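Side-chain contacts in uncharacterized protein (Leptospirillum rubarum, PDB 3OMD), which is of unknown function but has a helical fold without strands and belongs to the DUF5069 family: residues 81-84 / 88-91; 21-26 / 52-57. All blocks are in the same frame, centred on the assembly; numbering follows the deposited sequence. Where two conformers were deposited one is given.

Contact 1. Residues 81-84 / 88-91; sequences WVHS and RSKN
The last turn of helix 75-85 and the short 3-10 segment that follows it, two segments separated by three residues, come within 5.8 Å of each other between His83 CA and Ser89 CA, and no direct hydrogen bond links them. Side chains fill the gap instead. The hydroxyl of Ser89 comes in at the edge of the His83 imidazole, near the ring plane, with OG 3.2 Å from His83 CD2. Its polar needs are met next door, where OG bonds to the carbonyl oxygen of Ser86 in the intervening turn. The same serine also touches Val82, whose CG1 lies 3.8 Å from Ser89 OG, while Val82 also packs on Phe65 of helix 62-69.

Further round the imidazole rim, NE2 meets an ordered water at 2.8 Å, and that water donates to Ser89 O, likewise at 2.8 Å. The bridge ties the ring to the backbone of the 3-10 segment and probably helps fix its rotation. Lys90 lies along His83. With CG anti to its carbonyl carbon (chi1 -61°) and the chain extended beyond, its aliphatic part runs past His83 and brings CE to 3.1 Å from His83 O, so that methylene, not ammonium, meets the carbonyl.

Asn91 then N-caps helix 92-104, its OD1 accepting from the backbone N of Glu94. The whole is a tight connection between consecutive helices, 75-85 and 92-104: one helix ends, a 3-10 turn folds back against its last residues, and a capped helix begins.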
loop_
_atom_site.group_PDB
_atom_site.type_symbol
_atom_site.label_atom_id
_atom_site.label_comp_id
_atom_site.label_asym_id
_atom_site.label_seq_id
_atom_site.Cartn_x
_atom_site.Cartn_y
_atom_site.Cartn_z
ATOM N N TRP A 81 -15.851 5.388 3.153
ATOM C CA TRP A 81 -15.431 5.712 4.519
ATOM C C TRP A 81 -14.239 6.691 4.507
ATOM O O TRP A 81 -14.226 7.707 5.219
ATOM C CB TRP A 81 -15.066 4.417 5.294
ATOM C CG TRP A 81 -14.781 4.690 6.739
ATOM C CD1 TRP A 81 -15.682 4.715 7.771
ATOM C CD2 TRP A 81 -13.490 4.945 7.321
ATOM N NE1 TRP A 81 -15.034 4.997 8.960
ATOM C CE2 TRP A 81 -13.690 5.140 8.714
ATOM C CE3 TRP A 81 -12.193 5.043 6.796
ATOM C CZ2 TRP A 81 -12.643 5.414 9.596
ATOM C CZ3 TRP A 81 -11.116 5.361 7.695
ATOM C CH2 TRP A 81 -11.371 5.513 9.079
ATOM N N VAL A 82 -13.250 6.403 3.661
ATOM C CA VAL A 82 -12.108 7.304 3.524
ATOM C C VAL A 82 -12.565 8.739 3.188
ATOM O O VAL A 82 -12.134 9.730 3.826
ATOM C CB VAL A 82 -11.106 6.774 2.475
ATOM C CG1 VAL A 82 -10.045 7.858 2.111
ATOM C CG2 VAL A 82 -10.434 5.516 3.029
ATOM N N HIS A 83 -13.456 8.860 2.207
ATOM C CA HIS A 83 -13.947 10.200 1.841
ATOM C C HIS A 83 -14.619 10.868 3.039
ATOM O O HIS A 83 -14.429 12.063 3.271
ATOM C CB HIS A 83 -14.896 10.099 0.656
ATOM C CG HIS A 83 -14.207 9.819 -0.643
ATOM N ND1 HIS A 83 -14.857 9.289 -1.746
ATOM C CD2 HIS A 83 -12.944 10.087 -1.048
ATOM C CE1 HIS A 83 -14.006 9.213 -2.755
ATOM N NE2 HIS A 83 -12.837 9.663 -2.352
ATOM N N SER A 84 -15.388 10.098 3.808
ATOM C CA SER A 84 -16.118 10.674 4.929
ATOM C C SER A 84 -15.170 11.142 6.060
ATOM O O SER A 84 -15.544 12.011 6.858
ATOM C CB SER A 84 -17.182 9.676 5.433
ATOM O OG SER A 84 -16.610 8.655 6.228
ATOM N N ARG A 88 -9.274 15.884 2.344
ATOM C CA ARG A 88 -8.172 15.977 1.352
ATOM C C ARG A 88 -8.357 14.894 0.277
ATOM O O ARG A 88 -8.060 15.127 -0.909
ATOM C CB ARG A 88 -6.809 15.879 2.046
ATOM C CG ARG A 88 -5.651 16.295 1.144
ATOM C CD ARG A 88 -4.358 16.229 1.919
ATOM N NE ARG A 88 -3.240 16.876 1.235
ATOM C CZ ARG A 88 -1.991 16.825 1.660
ATOM N NH1 ARG A 88 -1.064 17.512 0.991
ATOM N NH2 ARG A 88 -1.662 16.083 2.740
ATOM N N SER A 89 -8.879 13.737 0.695
ATOM C CA SER A 89 -9.060 12.622 -0.268
ATOM C C SER A 89 -10.154 12.915 -1.317
ATOM O O SER A 89 -10.239 12.203 -2.335
ATOM C CB SER A 89 -9.428 11.322 0.461
ATOM O OG SER A 89 -10.785 11.343 0.926
ATOM N N LYS A 90 -10.984 13.931 -1.052
ATOM C CA LYS A 90 -12.051 14.335 -1.991
ATOM C C LYS A 90 -11.576 15.365 -3.024
ATOM O O LYS A 90 -12.387 15.815 -3.863
ATOM C CB LYS A 90 -13.246 14.932 -1.246
ATOM C CG LYS A 90 -13.916 13.993 -0.269
ATOM C CD LYS A 90 -15.151 14.774 0.293
ATOM C CE LYS A 90 -15.566 14.405 1.635
ATOM N NZ LYS A 90 -16.686 15.327 1.939
ATOM N N ASN A 91 -10.281 15.708 -2.975
ATOM C CA ASN A 91 -9.700 16.663 -3.904
ATOM C C ASN A 91 -8.791 15.943 -4.898
ATOM O O ASN A 91 -7.715 15.475 -4.513
ATOM C CB ASN A 91 -8.902 17.720 -3.106
ATOM C CG ASN A 91 -8.345 18.827 -3.981
ATOM O OD1 ASN A 91 -7.632 18.575 -4.951
ATOM N ND2 ASN A 91 -8.639 20.075 -3.610
HETATM O O HOH W 1 -10.166 9.498 -3.102
#

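Contact 2. Residues 21-26 / 52-57; sequences GGMDHL and QAFFSF
Phe54 and His25 each carry CG anti to the backbone N (chi1 173° and -154°), and these torsions send the phenyl ring out from helix 50-58 to the loop and bring the imidazole alongside the phenylalanine's CB. An aromatic side chain of helix 50-58 thus packs into the helical core against the loop that leads into helix 26-38, with His25 at the N-cap position of that helix.

Met23, His25 and Leu26 all touch Phe54. The two aromatic planes are inclined at 47° with centroids 5.6 Å apart, neither stacked nor edge-to-face, and the closest approach is His25 CD2 to Phe54 CB at 3.5 Å. Both nitrogens of the buried imidazole are engaged, ND1 with Tyr102 OH and NE2 with Asp51 OD1, which fixes its rotation. Selenomethionine Met23 makes a Met-aromatic contact at the ring edge, its SE 5.1 Å from the Phe54 centroid; the modelled position of its methyl is doubtful. Asp24 turns its carboxylate to a salt bridge with Arg19 and offers the ring its backbone oxygen, O lying 3.6 Å from Phe54 CE1.

Replacing Phe54 by an alanine here would probably open a gap between the loop and helix 50-58, leaving Met23 and Leu26 without the ring they pack against. Phe58, one turn further along the same helix, also meets the Phe54 ring. At the far end of that ring, Leu26 touches with two carbons, CB and CD1, each 3.9 Å from Phe54 CZ.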
loop_
_atom_site.group_PDB
_atom_site.type_symbol
_atom_site.label_atom_id
_atom_site.label_comp_id
_atom_site.label_asym_id
_atom_site.label_seq_id
_atom_site.Cartn_x
_atom_site.Cartn_y
_atom_site.Cartn_z
ATOM N N GLY A 21 -10.576 5.088 -6.283
ATOM C CA GLY A 21 -10.889 6.508 -6.062
ATOM C C GLY A 21 -9.764 7.424 -6.562
ATOM O O GLY A 21 -9.583 8.526 -6.051
ATOM N N GLY A 22 -8.997 6.926 -7.525
ATOM C CA GLY A 22 -7.860 7.662 -8.062
ATOM C C GLY A 22 -6.594 7.557 -7.217
ATOM O O GLY A 22 -5.544 8.080 -7.655
HETATM N N MSE A 23 -6.665 6.880 -6.059
HETATM C CA MSE A 23 -5.501 6.907 -5.132
HETATM C C MSE A 23 -4.688 5.616 -5.196
HETATM O O MSE A 23 -5.234 4.510 -5.166
HETATM C CB MSE A 23 -5.897 7.106 -3.678
HETATM C CG MSE A 23 -7.222 7.581 -3.397
HETATM SE SE MSE A 23 -7.126 7.686 -1.497
HETATM C CE MSE A 23 -5.172 7.562 -1.413
ATOM N N ASP A 24 -3.367 5.781 -5.206
ATOM C CA ASP A 24 -2.421 4.661 -4.962
ATOM C C ASP A 24 -2.519 4.257 -3.481
ATOM O O ASP A 24 -3.088 4.979 -2.644
ATOM C CB ASP A 24 -0.991 5.166 -5.176
ATOM C CG ASP A 24 -0.650 5.410 -6.605
ATOM O OD1 ASP A 24 -1.372 4.963 -7.543
ATOM O OD2 ASP A 24 0.404 6.078 -6.867
ATOM N N HIS A 25 -1.952 3.091 -3.185
ATOM C CA HIS A 25 -1.827 2.497 -1.842
ATOM C C HIS A 25 -3.137 2.039 -1.205
ATOM O O HIS A 25 -3.120 1.109 -0.383
ATOM C CB HIS A 25 -1.080 3.419 -0.843
ATOM C CG HIS A 25 -0.416 2.643 0.244
ATOM N ND1 HIS A 25 0.618 1.770 -0.021
ATOM C CD2 HIS A 25 -0.711 2.501 1.566
ATOM C CE1 HIS A 25 0.957 1.155 1.099
ATOM N NE2 HIS A 25 0.166 1.579 2.074
ATOM N N LEU A 26 -4.264 2.692 -1.545
ATOM C CA LEU A 26 -5.526 2.420 -0.801
ATOM C C LEU A 26 -5.946 0.936 -0.904
ATOM O O LEU A 26 -6.259 0.300 0.126
ATOM C CB LEU A 26 -6.627 3.371 -1.285
ATOM C CG LEU A 26 -8.002 3.103 -0.651
ATOM C CD1 LEU A 26 -7.967 3.122 0.884
ATOM C CD2 LEU A 26 -9.012 4.154 -1.219
ATOM N N GLN A 52 2.024 4.438 6.966
ATOM C CA GLN A 52 2.004 5.666 7.778
ATOM C C GLN A 52 1.987 6.870 6.837
ATOM O O GLN A 52 1.318 7.858 7.118
ATOM C CB GLN A 52 3.254 5.727 8.645
ATOM C CG GLN A 52 3.280 4.734 9.800
ATOM C CD GLN A 52 4.656 4.688 10.465
ATOM O OE1 GLN A 52 5.266 5.745 10.667
ATOM N NE2 GLN A 52 5.139 3.472 10.836
ATOM N N ALA A 53 2.753 6.805 5.745
ATOM C CA ALA A 53 2.767 7.930 4.800
ATOM C C ALA A 53 1.379 8.162 4.190
ATOM O O ALA A 53 0.919 9.286 4.092
ATOM C CB ALA A 53 3.843 7.729 3.704
ATOM N N PHE A 54 0.687 7.085 3.837
ATOM C CA PHE A 54 -0.659 7.189 3.271
ATOM C C PHE A 54 -1.631 7.723 4.342
ATOM O O PHE A 54 -2.386 8.701 4.113
ATOM C CB PHE A 54 -1.119 5.801 2.795
ATOM C CG PHE A 54 -2.544 5.773 2.341
ATOM C CD1 PHE A 54 -2.880 6.169 1.048
ATOM C CD2 PHE A 54 -3.546 5.309 3.187
ATOM C CE1 PHE A 54 -4.198 6.166 0.620
ATOM C CE2 PHE A 54 -4.873 5.326 2.765
ATOM C CZ PHE A 54 -5.196 5.760 1.489
ATOM N N PHE A 55 -1.638 7.080 5.517
ATOM C CA PHE A 55 -2.532 7.567 6.565
ATOM C C PHE A 55 -2.255 9.024 6.962
ATOM O O PHE A 55 -3.187 9.819 7.172
ATOM C CB PHE A 55 -2.408 6.662 7.816
ATOM C CG PHE A 55 -2.931 5.239 7.587
ATOM C CD1 PHE A 55 -4.108 5.016 6.885
ATOM C CD2 PHE A 55 -2.256 4.139 8.148
ATOM C CE1 PHE A 55 -4.632 3.688 6.726
ATOM C CE2 PHE A 55 -2.763 2.826 7.983
ATOM C CZ PHE A 55 -3.943 2.593 7.286
ATOM N N SER A 56 -0.980 9.380 7.064
ATOM C CA SER A 56 -0.626 10.756 7.432
ATOM C C SER A 56 -1.144 11.733 6.380
ATOM O O SER A 56 -1.780 12.738 6.706
ATOM C CB SER A 56 0.897 10.920 7.597
ATOM O OG SER A 56 1.215 12.258 7.949
ATOM N N PHE A 57 -0.923 11.400 5.110
ATOM C CA PHE A 57 -1.268 12.329 4.023
ATOM C C PHE A 57 -2.753 12.675 4.057
ATOM O O PHE A 57 -3.140 13.849 3.917
ATOM C CB PHE A 57 -0.896 11.719 2.675
ATOM C CG PHE A 57 -1.037 12.698 1.535
ATOM C CD1 PHE A 57 0.063 13.413 1.087
ATOM C CD2 PHE A 57 -2.286 12.912 0.924
ATOM C CE1 PHE A 57 -0.093 14.360 0.024
ATOM C CE2 PHE A 57 -2.454 13.806 -0.130
ATOM C CZ PHE A 57 -1.339 14.563 -0.564
#

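How the contacts relate
The pair illustrates how contact chemistry follows depth. Contact 2, about 7 Å between its centre and that of the chain, is wholly buried and chiefly apolar and aromatic; it brings together elements distant in sequence, the loop before helix 26-38 and helix 50-58. Contact 1, about 17 Å out, is only partly buried, joins neighbours along the chain and includes a water bridge. They share no segment, yet they meet: Arg88 NH2 probably bonds to Phe57 O at 2.9 Å, with a cation-pi contact to the same phenylalanine, and Val82 CG2 packs on Leu26 CD1. Through these links the turn at 88-91 is joined to helix 50-58, and helix 75-85 to helix 26-38.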